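Local coordinates for glycerate dehydrogenase (Bacillus sp. 5mfcol3.1, PDB 6P2I), which reduces acyclic imino acids with NADPH, intercepting them as a partner oxidase produces them, and binds D-arginine beside the cofactor, at residues Leu147-Ala158 against Val178-Ile186; Leu66-Tyr76 against Glu88-Tyr97. All blocks are in the same frame, centred on the assembly; numbering follows the deposited sequence. Where two conformers were deposited one is given.

Contact 1. Residues Leu147-Ala158 against Val178-Ile186; sequences LIGIGQIGQTVA and VKGIQQVDI. With NAP (NADP nicotinamide-adenine-dinucleotide phosphate), chain C.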
loop_
_atom_site.group_PDB
_atom_site.type_symbol
_atom_site.label_atom_id
_atom_site.label_comp_id
_atom_site.label_asym_id
_atom_site.label_seq_id
_atom_site.Cartn_x
_atom_site.Cartn_y
_atom_site.Cartn_z
ATOM N N LEU A 147 -0.329 4.017 -17.243
ATOM C CA LEU A 147 -1.678 4.446 -16.886
ATOM C C LEU A 147 -2.523 4.455 -18.152
ATOM O O LEU A 147 -2.276 5.248 -19.065
ATOM C CB LEU A 147 -1.632 5.820 -16.220
ATOM C CG LEU A 147 -0.669 5.920 -15.024
ATOM C CD1 LEU A 147 -0.546 7.357 -14.507
ATOM C CD2 LEU A 147 -1.125 4.987 -13.910
ATOM N N ILE A 148 -3.505 3.554 -18.222
ATOM C CA ILE A 148 -4.443 3.520 -19.338
ATOM C C ILE A 148 -5.588 4.451 -18.944
ATOM O O ILE A 148 -6.490 4.068 -18.192
ATOM C CB ILE A 148 -4.924 2.100 -19.642
ATOM C CG1 ILE A 148 -3.743 1.195 -19.999
ATOM C CG2 ILE A 148 -5.984 2.104 -20.770
ATOM C CD1 ILE A 148 -4.108 -0.279 -20.106
ATOM N N GLY A 149 -5.529 5.691 -19.431
ATOM C CA GLY A 149 -6.394 6.749 -18.941
ATOM C C GLY A 149 -5.616 7.668 -18.024
ATOM O O GLY A 149 -5.050 7.215 -17.022
ATOM N N ILE A 150 -5.545 8.953 -18.374
ATOM C CA ILE A 150 -4.714 9.904 -17.648
ATOM C C ILE A 150 -5.514 11.186 -17.458
ATOM O O ILE A 150 -5.036 12.292 -17.748
ATOM C CB ILE A 150 -3.369 10.142 -18.369
ATOM C CG1 ILE A 150 -3.580 10.371 -19.869
ATOM C CG2 ILE A 150 -2.442 8.953 -18.170
ATOM C CD1 ILE A 150 -2.269 10.549 -20.636
ATOM N N GLY A 151 -6.736 11.034 -16.962
ATOM C CA GLY A 151 -7.618 12.129 -16.615
ATOM C C GLY A 151 -7.500 12.479 -15.147
ATOM O O GLY A 151 -6.395 12.525 -14.594
ATOM N N GLN A 152 -8.651 12.706 -14.504
ATOM C CA GLN A 152 -8.662 13.120 -13.102
ATOM C C GLN A 152 -7.922 12.118 -12.224
ATOM O O GLN A 152 -7.031 12.492 -11.449
ATOM C CB GLN A 152 -10.097 13.291 -12.604
ATOM C CG GLN A 152 -10.885 14.391 -13.306
ATOM C CD GLN A 152 -10.284 15.780 -13.108
ATOM O OE1 GLN A 152 -9.623 16.057 -12.101
ATOM N NE2 GLN A 152 -10.524 16.663 -14.066
ATOM N N ILE A 153 -8.272 10.836 -12.329
ATOM C CA ILE A 153 -7.671 9.852 -11.434
ATOM C C ILE A 153 -6.287 9.447 -11.922
ATOM O O ILE A 153 -5.336 9.381 -11.128
ATOM C CB ILE A 153 -8.607 8.636 -11.252
ATOM C CG1 ILE A 153 -9.957 9.112 -10.732
ATOM C CG2 ILE A 153 -7.995 7.646 -10.239
ATOM C CD1 ILE A 153 -11.031 8.006 -10.559
ATOM N N GLY A 154 -6.135 9.198 -13.227
ATOM C CA GLY A 154 -4.824 8.836 -13.751
ATOM C C GLY A 154 -3.761 9.864 -13.412
ATOM O O GLY A 154 -2.641 9.510 -13.031
ATOM N N GLN A 155 -4.103 11.149 -13.512
ATOM C CA GLN A 155 -3.119 12.184 -13.185
ATOM C C GLN A 155 -2.807 12.221 -11.697
ATOM O O GLN A 155 -1.685 12.570 -11.309
ATOM C CB GLN A 155 -3.613 13.549 -13.652
ATOM C CG GLN A 155 -3.492 13.730 -15.149
ATOM C CD GLN A 155 -4.040 15.061 -15.608
ATOM O OE1 GLN A 155 -3.730 16.096 -15.029
ATOM N NE2 GLN A 155 -4.860 15.041 -16.655
ATOM N N THR A 156 -3.780 11.894 -10.848
ATOM C CA THR A 156 -3.500 11.830 -9.417
ATOM C C THR A 156 -2.563 10.674 -9.108
ATOM O O THR A 156 -1.619 10.825 -8.318
ATOM C CB THR A 156 -4.804 11.717 -8.614
ATOM O OG1 THR A 156 -5.700 12.769 -9.002
ATOM C CG2 THR A 156 -4.523 11.866 -7.125
ATOM N N VAL A 157 -2.789 9.522 -9.743
ATOM C CA VAL A 157 -1.872 8.398 -9.588
ATOM C C VAL A 157 -0.480 8.786 -10.071
ATOM O O VAL A 157 0.532 8.467 -9.426
ATOM C CB VAL A 157 -2.401 7.162 -10.338
ATOM C CG1 VAL A 157 -1.322 6.064 -10.402
ATOM C CG2 VAL A 157 -3.663 6.633 -9.664
ATOM N N ALA A 158 -0.405 9.487 -11.206
ATOM C CA ALA A 158 0.903 9.910 -11.714
ATOM C C ALA A 158 1.632 10.799 -10.715
ATOM O O ALA A 158 2.855 10.692 -10.555
ATOM C CB ALA A 158 0.744 10.629 -13.056
ATOM N N VAL A 178 -0.413 15.482 -21.520
ATOM C CA VAL A 178 -0.560 15.559 -20.073
ATOM C C VAL A 178 0.828 15.675 -19.461
ATOM O O VAL A 178 1.718 14.864 -19.750
ATOM C CB VAL A 178 -1.323 14.337 -19.526
ATOM C CG1 VAL A 178 -1.493 14.442 -18.023
ATOM C CG2 VAL A 178 -2.682 14.217 -20.216
ATOM N N LYS A 179 1.016 16.687 -18.616
ATOM C CA LYS A 179 2.335 16.963 -18.057
ATOM C C LYS A 179 2.798 15.828 -17.152
ATOM O O LYS A 179 2.018 15.270 -16.372
ATOM C CB LYS A 179 2.311 18.278 -17.278
ATOM N N GLY A 180 4.083 15.485 -17.268
ATOM C CA GLY A 180 4.701 14.489 -16.416
ATOM C C GLY A 180 4.420 13.051 -16.781
ATOM O O GLY A 180 4.772 12.152 -16.007
ATOM N N ILE A 181 3.791 12.801 -17.929
ATOM C CA ILE A 181 3.439 11.452 -18.353
ATOM C C ILE A 181 3.927 11.265 -19.782
ATOM O O ILE A 181 3.463 11.964 -20.691
ATOM C CB ILE A 181 1.920 11.209 -18.265
ATOM C CG1 ILE A 181 1.440 11.343 -16.813
ATOM C CG2 ILE A 181 1.576 9.842 -18.832
ATOM C CD1 ILE A 181 -0.093 11.255 -16.646
ATOM N N GLN A 182 4.852 10.329 -19.987
ATOM C CA GLN A 182 5.309 10.002 -21.334
ATOM C C GLN A 182 4.227 9.179 -22.020
ATOM O O GLN A 182 3.913 8.067 -21.582
ATOM C CB GLN A 182 6.623 9.233 -21.295
ATOM C CG GLN A 182 7.051 8.710 -22.651
ATOM C CD GLN A 182 8.022 9.642 -23.356
ATOM O OE1 GLN A 182 7.645 10.713 -23.835
ATOM N NE2 GLN A 182 9.286 9.241 -23.407
ATOM N N GLN A 183 3.643 9.710 -23.084
ATOM C CA GLN A 183 2.495 9.051 -23.679
ATOM C C GLN A 183 2.918 8.125 -24.811
ATOM O O GLN A 183 3.782 8.462 -25.627
ATOM C CB GLN A 183 1.474 10.095 -24.137
ATOM C CG GLN A 183 0.848 10.734 -22.917
ATOM C CD GLN A 183 0.130 12.044 -23.173
ATOM O OE1 GLN A 183 0.519 13.079 -22.623
ATOM N NE2 GLN A 183 -0.936 12.006 -23.970
ATOM N N VAL A 184 2.329 6.928 -24.813
ATOM C CA VAL A 184 2.684 5.836 -25.713
ATOM C C VAL A 184 1.393 5.182 -26.193
ATOM O O VAL A 184 0.314 5.437 -25.657
ATOM C CB VAL A 184 3.581 4.793 -25.013
ATOM C CG1 VAL A 184 4.867 5.448 -24.503
ATOM C CG2 VAL A 184 2.825 4.150 -23.863
ATOM N N ASP A 185 1.509 4.313 -27.203
ATOM C CA ASP A 185 0.344 3.512 -27.566
ATOM C C ASP A 185 0.219 2.301 -26.629
ATOM O O ASP A 185 1.104 2.021 -25.810
ATOM C CB ASP A 185 0.385 3.121 -29.056
ATOM C CG ASP A 185 1.410 2.030 -29.394
ATOM O OD1 ASP A 185 2.160 1.551 -28.526
ATOM O OD2 ASP A 185 1.467 1.652 -30.584
ATOM N N ILE A 186 -0.915 1.597 -26.729
ATOM C CA ILE A 186 -1.241 0.594 -25.712
ATOM C C ILE A 186 -0.319 -0.618 -25.820
ATOM O O ILE A 186 -0.011 -1.264 -24.806
ATOM C CB ILE A 186 -2.728 0.192 -25.801
ATOM C CG1 ILE A 186 -3.128 -0.664 -24.600
ATOM C CG2 ILE A 186 -3.035 -0.540 -27.119
ATOM C CD1 ILE A 186 -4.569 -0.433 -24.138
HETATM P PA NAP C . -11.631 11.224 -16.724
HETATM O O1A NAP C . -12.775 11.382 -17.704
HETATM O O2A NAP C . -11.083 12.432 -16.023
HETATM O O5B NAP C . -10.421 10.530 -17.503
HETATM C C5B NAP C . -10.645 9.466 -18.423
HETATM C C4B NAP C . -9.325 9.200 -19.137
HETATM O O4B NAP C . -9.519 8.070 -19.991
HETATM C C3B NAP C . -8.907 10.363 -20.040
HETATM O O3B NAP C . -7.469 10.389 -20.138
HETATM C C2B NAP C . -9.460 9.975 -21.390
HETATM O O2B NAP C . -8.751 10.561 -22.471
HETATM C C1B NAP C . -9.208 8.480 -21.327
HETATM N N9A NAP C . -10.008 7.762 -22.332
HETATM C C8A NAP C . -11.335 7.865 -22.541
HETATM N N7A NAP C . -11.712 7.067 -23.570
HETATM C C5A NAP C . -10.599 6.467 -24.032
HETATM C C6A NAP C . -10.279 5.500 -25.100
HETATM N N6A NAP C . -11.254 5.015 -25.905
HETATM N N1A NAP C . -8.990 5.125 -25.236
HETATM C C2A NAP C . -8.006 5.599 -24.440
HETATM N N3A NAP C . -8.212 6.481 -23.443
HETATM C C4A NAP C . -9.478 6.932 -23.211
HETATM O O3 NAP C . -12.106 10.060 -15.710
HETATM P PN NAP C . -11.632 9.830 -14.191
HETATM O O1N NAP C . -12.273 10.852 -13.286
HETATM O O2N NAP C . -10.128 9.682 -14.144
HETATM O O5D NAP C . -12.340 8.419 -13.892
HETATM C C5D NAP C . -12.005 7.266 -14.673
HETATM C C4D NAP C . -12.877 6.083 -14.277
HETATM O O4D NAP C . -12.582 5.712 -12.933
HETATM C C3D NAP C . -14.369 6.380 -14.238
HETATM O O3D NAP C . -14.981 6.311 -15.535
HETATM C C2D NAP C . -14.882 5.315 -13.280
HETATM O O2D NAP C . -15.355 4.188 -14.027
HETATM C C1D NAP C . -13.664 4.938 -12.433
HETATM N N1N NAP C . -13.906 5.242 -11.017
HETATM C C2N NAP C . -13.788 4.262 -10.103
HETATM C C3N NAP C . -14.028 4.506 -8.753
HETATM C C7N NAP C . -13.918 3.387 -7.747
HETATM O O7N NAP C . -14.424 3.525 -6.643
HETATM N N7N NAP C . -13.325 2.232 -8.085
HETATM C C4N NAP C . -14.395 5.794 -8.355
HETATM C C5N NAP C . -14.522 6.794 -9.322
HETATM C C6N NAP C . -14.261 6.485 -10.652
HETATM P P2B NAP C . -9.086 12.026 -23.062
HETATM O O1X NAP C . -10.569 12.007 -23.389
HETATM O O2X NAP C . -8.763 12.987 -21.949
HETATM O O3X NAP C . -8.149 12.146 -24.234
#
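Ile150 packs into Val178, Ile181 and Gln183 with its whole side chain. CB meets Ile181 CD1. Ile150 CG2 lies closer to Ile181 CD1, at 3.6 Å. On the other branch Ile150 CG1 lies 4.0 Å from Val178 CG2 and also faces the ribose hydroxyl O3B of NADP. At the tip, Ile150 CD1 touches both Val178 CG2, at 3.7 Å, and the amide carbon CD of Gln183. A chi1 of 46° puts CG1 between the backbone N and the carbonyl carbon, which turns CD1 to Val178 and Gln183 while CG2 faces Ile181. Ile150 lies in the glycine-rich turn between strand 144-148 and helix 152-163; Gly149, Gly151 and Gly154 fit the Rossmann GxGxxG pattern. Its N bonds to O3B, while the amides of Gln152 and Ile153 hold the two phosphates. A side chain on Gly151 would run into the cofactor. Gln155 NE2 donates to Ile150 O at 3.0 Å, in its own amide plane, and Val178 CG1 rests on the Gln155 CG-CD bond. Shortening Gln155 to an alanine is likely to leave Ile150 O without this donor and to uncover Val178 CG1. Ile181 CD1 also touches Ala158 CB, at 3.7 Å. Gln183 OE1 accepts from Val178 N.

Contact 2. Residues Leu66-Tyr76 against Glu88-Tyr97; sequences LKYLITITTSY and EIMVSNCPQY. With DAR (D-arginine), chain D; NAP (NADP nicotinamide-adenine-dinucleotide phosphate), chain C.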
loop_
_atom_site.group_PDB
_atom_site.type_symbol
_atom_site.label_atom_id
_atom_site.label_comp_id
_atom_site.label_asym_id
_atom_site.label_seq_id
_atom_site.Cartn_x
_atom_site.Cartn_y
_atom_site.Cartn_z
ATOM N N LEU A 66 -39.048 15.124 -16.645
ATOM C CA LEU A 66 -37.642 15.202 -16.242
ATOM C C LEU A 66 -36.830 16.105 -17.166
ATOM O O LEU A 66 -36.889 15.972 -18.388
ATOM C CB LEU A 66 -37.038 13.793 -16.233
ATOM C CG LEU A 66 -35.565 13.694 -15.823
ATOM C CD1 LEU A 66 -35.406 14.122 -14.374
ATOM C CD2 LEU A 66 -35.060 12.280 -16.049
ATOM N N LYS A 67 -36.036 17.005 -16.575
ATOM C CA LYS A 67 -35.179 17.879 -17.363
ATOM C C LYS A 67 -33.696 17.721 -17.075
ATOM O O LYS A 67 -32.884 18.077 -17.935
ATOM C CB LYS A 67 -35.558 19.353 -17.148
ATOM C CG LYS A 67 -36.913 19.750 -17.744
ATOM C CD LYS A 67 -36.992 19.385 -19.217
ATOM C CE LYS A 67 -36.020 20.223 -20.039
ATOM N NZ LYS A 67 -35.927 19.763 -21.453
ATOM N N TYR A 68 -33.318 17.188 -15.913
ATOM C CA TYR A 68 -31.922 17.185 -15.481
ATOM C C TYR A 68 -31.667 15.954 -14.629
ATOM O O TYR A 68 -32.377 15.720 -13.640
ATOM C CB TYR A 68 -31.601 18.459 -14.702
ATOM C CG TYR A 68 -30.136 18.642 -14.315
ATOM C CD1 TYR A 68 -29.095 18.235 -15.153
ATOM C CD2 TYR A 68 -29.807 19.251 -13.116
ATOM C CE1 TYR A 68 -27.747 18.429 -14.770
ATOM C CE2 TYR A 68 -28.498 19.453 -12.742
ATOM C CZ TYR A 68 -27.476 19.048 -13.561
ATOM O OH TYR A 68 -26.181 19.275 -13.133
ATOM N N LEU A 69 -30.671 15.166 -15.028
ATOM C CA LEU A 69 -30.265 13.962 -14.316
ATOM C C LEU A 69 -28.837 14.136 -13.838
ATOM O O LEU A 69 -27.962 14.511 -14.626
ATOM C CB LEU A 69 -30.366 12.730 -15.214
ATOM C CG LEU A 69 -29.901 11.404 -14.614
ATOM C CD1 LEU A 69 -30.803 10.995 -13.465
ATOM C CD2 LEU A 69 -29.881 10.317 -15.678
ATOM N N ILE A 70 -28.609 13.860 -12.555
ATOM C CA ILE A 70 -27.284 13.892 -11.945
ATOM C C ILE A 70 -26.936 12.476 -11.519
ATOM O O ILE A 70 -27.689 11.859 -10.755
ATOM C CB ILE A 70 -27.241 14.836 -10.736
ATOM C CG1 ILE A 70 -27.614 16.263 -11.150
ATOM C CG2 ILE A 70 -25.868 14.753 -10.031
ATOM C CD1 ILE A 70 -28.000 17.142 -9.980
ATOM N N THR A 71 -25.798 11.958 -11.996
ATOM C CA THR A 71 -25.258 10.741 -11.410
ATOM C C THR A 71 -24.448 11.140 -10.191
ATOM O O THR A 71 -23.675 12.101 -10.253
ATOM C CB THR A 71 -24.385 9.954 -12.399
ATOM O OG1 THR A 71 -23.223 10.719 -12.769
ATOM C CG2 THR A 71 -25.196 9.566 -13.641
ATOM N N ILE A 72 -24.687 10.459 -9.065
ATOM C CA ILE A 72 -23.877 10.693 -7.879
ATOM C C ILE A 72 -22.476 10.171 -8.110
ATOM O O ILE A 72 -21.548 10.569 -7.405
ATOM C CB ILE A 72 -24.512 10.045 -6.630
ATOM C CG1 ILE A 72 -24.004 10.728 -5.348
ATOM C CG2 ILE A 72 -24.212 8.556 -6.588
ATOM C CD1 ILE A 72 -24.445 12.176 -5.220
ATOM N N THR A 73 -22.306 9.316 -9.110
ATOM C CA THR A 73 -21.042 8.685 -9.455
ATOM C C THR A 73 -20.264 9.525 -10.459
ATOM O O THR A 73 -20.813 10.390 -11.143
ATOM C CB THR A 73 -21.310 7.308 -10.055
ATOM O OG1 THR A 73 -22.202 7.454 -11.172
ATOM C CG2 THR A 73 -21.947 6.406 -9.018
ATOM N N THR A 74 -18.951 9.254 -10.546
ATOM C CA THR A 74 -18.188 9.769 -11.681
ATOM C C THR A 74 -18.509 8.989 -12.947
ATOM O O THR A 74 -18.593 9.561 -14.042
ATOM C CB THR A 74 -16.693 9.697 -11.371
ATOM O OG1 THR A 74 -16.438 10.501 -10.224
ATOM C CG2 THR A 74 -15.855 10.195 -12.565
ATOM N N SER A 75 -18.693 7.681 -12.819
ATOM C CA SER A 75 -19.093 6.870 -13.959
ATOM C C SER A 75 -20.526 7.191 -14.373
ATOM O O SER A 75 -21.371 7.555 -13.549
ATOM C CB SER A 75 -18.957 5.384 -13.620
ATOM O OG SER A 75 -19.801 4.583 -14.417
ATOM N N TYR A 76 -20.787 7.064 -15.659
ATOM C CA TYR A 76 -22.150 7.194 -16.159
ATOM C C TYR A 76 -22.426 6.126 -17.207
ATOM O O TYR A 76 -23.287 6.302 -18.076
ATOM C CB TYR A 76 -22.404 8.603 -16.702
ATOM C CG TYR A 76 -21.334 9.093 -17.640
ATOM C CD1 TYR A 76 -21.375 8.768 -18.983
ATOM C CD2 TYR A 76 -20.269 9.865 -17.178
ATOM C CE1 TYR A 76 -20.397 9.201 -19.850
ATOM C CE2 TYR A 76 -19.289 10.309 -18.044
ATOM C CZ TYR A 76 -19.361 9.972 -19.377
ATOM O OH TYR A 76 -18.398 10.405 -20.257
ATOM N N GLU A 88 -33.786 15.641 -24.849
ATOM C CA GLU A 88 -33.645 16.967 -24.244
ATOM C C GLU A 88 -33.570 16.896 -22.720
ATOM O O GLU A 88 -34.112 17.750 -22.014
ATOM C CB GLU A 88 -34.772 17.896 -24.699
ATOM C CG GLU A 88 -34.640 18.359 -26.148
ATOM C CD GLU A 88 -35.904 19.015 -26.677
ATOM O OE1 GLU A 88 -36.314 18.689 -27.812
ATOM O OE2 GLU A 88 -36.490 19.854 -25.960
ATOM N N ILE A 89 -32.887 15.878 -22.204
ATOM C CA ILE A 89 -32.630 15.745 -20.774
ATOM C C ILE A 89 -31.134 15.899 -20.558
ATOM O O ILE A 89 -30.337 15.130 -21.112
ATOM C CB ILE A 89 -33.136 14.406 -20.217
ATOM C CG1 ILE A 89 -34.650 14.289 -20.440
ATOM C CG2 ILE A 89 -32.766 14.277 -18.745
ATOM C CD1 ILE A 89 -35.241 12.990 -19.943
ATOM N N MET A 90 -30.760 16.891 -19.758
ATOM C CA MET A 90 -29.362 17.196 -19.490
ATOM C C MET A 90 -28.833 16.285 -18.388
ATOM O O MET A 90 -29.577 15.856 -17.502
ATOM C CB MET A 90 -29.243 18.680 -19.122
ATOM C CG MET A 90 -27.854 19.300 -19.134
ATOM S SD MET A 90 -27.855 20.840 -18.174
ATOM C CE MET A 90 -27.994 22.003 -19.526
ATOM N N VAL A 91 -27.540 15.951 -18.473
ATOM C CA VAL A 91 -26.894 15.011 -17.561
ATOM C C VAL A 91 -25.611 15.629 -17.036
ATOM O O VAL A 91 -24.803 16.142 -17.817
ATOM C CB VAL A 91 -26.555 13.673 -18.243
ATOM C CG1 VAL A 91 -25.988 12.680 -17.218
ATOM C CG2 VAL A 91 -27.751 13.120 -18.946
ATOM N N SER A 92 -25.413 15.545 -15.722
ATOM C CA SER A 92 -24.145 15.874 -15.080
ATOM C C SER A 92 -23.698 14.688 -14.245
ATOM O O SER A 92 -24.523 13.908 -13.766
ATOM C CB SER A 92 -24.255 17.106 -14.149
ATOM O OG SER A 92 -24.455 18.315 -14.858
ATOM N N ASN A 93 -22.383 14.571 -14.036
ATOM C CA ASN A 93 -21.873 13.630 -13.051
ATOM C C ASN A 93 -21.268 14.405 -11.884
ATOM O O ASN A 93 -21.340 15.636 -11.822
ATOM C CB ASN A 93 -20.871 12.656 -13.687
ATOM C CG ASN A 93 -19.582 13.326 -14.146
ATOM O OD1 ASN A 93 -19.492 14.551 -14.269
ATOM N ND2 ASN A 93 -18.581 12.507 -14.431
ATOM N N CYS A 94 -20.679 13.664 -10.945
ATOM C CA CYS A 94 -19.862 14.243 -9.887
ATOM C C CYS A 94 -18.434 13.833 -10.208
ATOM O O CYS A 94 -18.065 12.660 -10.033
ATOM C CB CYS A 94 -20.291 13.749 -8.500
ATOM S SG CYS A 94 -21.993 14.300 -8.097
ATOM N N PRO A 95 -17.619 14.742 -10.722
ATOM C CA PRO A 95 -16.448 14.330 -11.506
ATOM C C PRO A 95 -15.159 14.110 -10.742
ATOM O O PRO A 95 -14.265 13.467 -11.296
ATOM C CB PRO A 95 -16.266 15.499 -12.474
ATOM C CG PRO A 95 -16.772 16.684 -11.720
ATOM C CD PRO A 95 -17.928 16.175 -10.893
ATOM N N GLN A 96 -14.996 14.674 -9.546
ATOM C CA GLN A 96 -13.674 14.631 -8.913
ATOM C C GLN A 96 -13.667 14.150 -7.469
ATOM O O GLN A 96 -12.582 14.018 -6.890
ATOM C CB GLN A 96 -13.010 16.017 -8.977
ATOM C CG GLN A 96 -12.940 16.611 -10.368
ATOM C CD GLN A 96 -11.942 17.751 -10.477
ATOM O OE1 GLN A 96 -11.021 17.872 -9.662
ATOM N NE2 GLN A 96 -12.109 18.584 -11.498
ATOM N N TYR A 97 -14.831 13.865 -6.878
ATOM C CA TYR A 97 -14.905 13.617 -5.442
ATOM C C TYR A 97 -13.966 12.508 -4.985
ATOM O O TYR A 97 -13.446 12.572 -3.868
ATOM C CB TYR A 97 -16.354 13.268 -5.038
ATOM C CG TYR A 97 -16.839 11.935 -5.577
ATOM C CD1 TYR A 97 -17.330 11.817 -6.882
ATOM C CD2 TYR A 97 -16.827 10.797 -4.782
ATOM C CE1 TYR A 97 -17.756 10.587 -7.375
ATOM C CE2 TYR A 97 -17.245 9.571 -5.273
ATOM C CZ TYR A 97 -17.705 9.473 -6.564
ATOM O OH TYR A 97 -18.125 8.248 -7.039
HETATM N N DAR D . -18.237 3.671 -9.781
HETATM C CA DAR D . -17.529 4.717 -9.042
HETATM C CB DAR D . -17.833 4.651 -7.538
HETATM C CG DAR D . -19.309 4.888 -7.200
HETATM C CD DAR D . -19.504 5.230 -5.726
HETATM N NE DAR D . -20.865 5.593 -5.332
HETATM C CZ DAR D . -21.131 6.794 -4.808
HETATM N NH1 DAR D . -20.318 7.828 -5.046
HETATM N NH2 DAR D . -22.209 6.982 -4.045
HETATM C C DAR D . -17.819 6.082 -9.640
HETATM O O DAR D . -17.823 7.124 -8.956
HETATM O OXT DAR D . -18.041 6.131 -10.849
HETATM P PA NAP C . -11.631 11.224 -16.724
HETATM O O1A NAP C . -12.775 11.382 -17.704
HETATM O O2A NAP C . -11.083 12.432 -16.023
HETATM O O5B NAP C . -10.421 10.530 -17.503
HETATM C C5B NAP C . -10.645 9.466 -18.423
HETATM C C4B NAP C . -9.325 9.200 -19.137
HETATM O O4B NAP C . -9.519 8.070 -19.991
HETATM C C3B NAP C . -8.907 10.363 -20.040
HETATM O O3B NAP C . -7.469 10.389 -20.138
HETATM C C2B NAP C . -9.460 9.975 -21.390
HETATM O O2B NAP C . -8.751 10.561 -22.471
HETATM C C1B NAP C . -9.208 8.480 -21.327
HETATM N N9A NAP C . -10.008 7.762 -22.332
HETATM C C8A NAP C . -11.335 7.865 -22.541
HETATM N N7A NAP C . -11.712 7.067 -23.570
HETATM C C5A NAP C . -10.599 6.467 -24.032
HETATM C C6A NAP C . -10.279 5.500 -25.100
HETATM N N6A NAP C . -11.254 5.015 -25.905
HETATM N N1A NAP C . -8.990 5.125 -25.236
HETATM C C2A NAP C . -8.006 5.599 -24.440
HETATM N N3A NAP C . -8.212 6.481 -23.443
HETATM C C4A NAP C . -9.478 6.932 -23.211
HETATM O O3 NAP C . -12.106 10.060 -15.710
HETATM P PN NAP C . -11.632 9.830 -14.191
HETATM O O1N NAP C . -12.273 10.852 -13.286
HETATM O O2N NAP C . -10.128 9.682 -14.144
HETATM O O5D NAP C . -12.340 8.419 -13.892
HETATM C C5D NAP C . -12.005 7.266 -14.673
HETATM C C4D NAP C . -12.877 6.083 -14.277
HETATM O O4D NAP C . -12.582 5.712 -12.933
HETATM C C3D NAP C . -14.369 6.380 -14.238
HETATM O O3D NAP C . -14.981 6.311 -15.535
HETATM C C2D NAP C . -14.882 5.315 -13.280
HETATM O O2D NAP C . -15.355 4.188 -14.027
HETATM C C1D NAP C . -13.664 4.938 -12.433
HETATM N N1N NAP C . -13.906 5.242 -11.017
HETATM C C2N NAP C . -13.788 4.262 -10.103
HETATM C C3N NAP C . -14.028 4.506 -8.753
HETATM C C7N NAP C . -13.918 3.387 -7.747
HETATM O O7N NAP C . -14.424 3.525 -6.643
HETATM N N7N NAP C . -13.325 2.232 -8.085
HETATM C C4N NAP C . -14.395 5.794 -8.355
HETATM C C5N NAP C . -14.522 6.794 -9.322
HETATM C C6N NAP C . -14.261 6.485 -10.652
HETATM P P2B NAP C . -9.086 12.026 -23.062
HETATM O O1X NAP C . -10.569 12.007 -23.389
HETATM O O2X NAP C . -8.763 12.987 -21.949
HETATM O O3X NAP C . -8.149 12.146 -24.234
#
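Tyr68 to Ile70 pair in parallel with Met90 to Ser92, and the backbone bonds are regular. Leu69 N donates to Met90 O at 2.8 Å, and Ser92 N donates to Leu69 O. At the edge of the buried Tyr68 ring, Tyr68 OH and Ser92 OG lie 2.6 Å apart, and Ser92 OG also bonds to Val303 O. Packing is tight beyond the strands too, where both segments run into the D-arginine pocket. Thr74 OG1 donates to Cys94 O at 2.7 Å, in the carbonyl plane. Asn93 ND2 reaches a lone pair of Thr74 O at 3.0 Å, and that oxygen lies in the amide plane of Asn93. A chi1 of 67° sets Asn93 CG between its backbone N and carbonyl carbon, which brings ND2 to Thr74 O. Thr73 O takes Thr71 OG1 and Cys94 N from opposite faces of its plane. This network probably fixes the turn whose Ser75 N donates to D-arginine OXT at 2.6 Å. Thr74 CG2 faces the NADP phosphate oxygen O1N.

The solvent side is looser. Lys67 bends back so that NZ donates to Glu88 O at 2.8 Å, but Lys67 NZ stays 4.5 Å from Glu88 OE2. The partly exposed Met90 places SD in an oblique Met-aromatic contact with the Tyr68 ring.

Strand 47-50 bonds to the far edge of strand 68-71. Helix 81-86 completes the beta-alpha-beta unit, and its Leu84 packs on Leu69, Ile89 and Val91. Helix 280-298 covers the Tyr68 and Cys94 side, with Tyr297 stacked on the Tyr68 ring.

Both contacts are mainly buried, but they belong to different parallel sheets. Contact 1 joins the turn and helix after strand 144-148 to the chain around edge strand 182-183 of the seven-strand sheet. It buries about 340 Å² and has no hydrogen bond between its segments. Contact 2 pairs two neighbouring strands of the five-strand sheet and buries about 885 Å². It relies on backbone bonds along the strands and on side-chain bonds to backbone oxygens at the ends. Its solvent side is the Lys67-Glu88 end. Their centres are about 24 Å apart, yet both touch NADP. Contact 1 grips the diphosphate with backbone amides, while contact 2 supplies D-arginine contacts. They meet directly where Gln152 packs on Pro95 and Gln96.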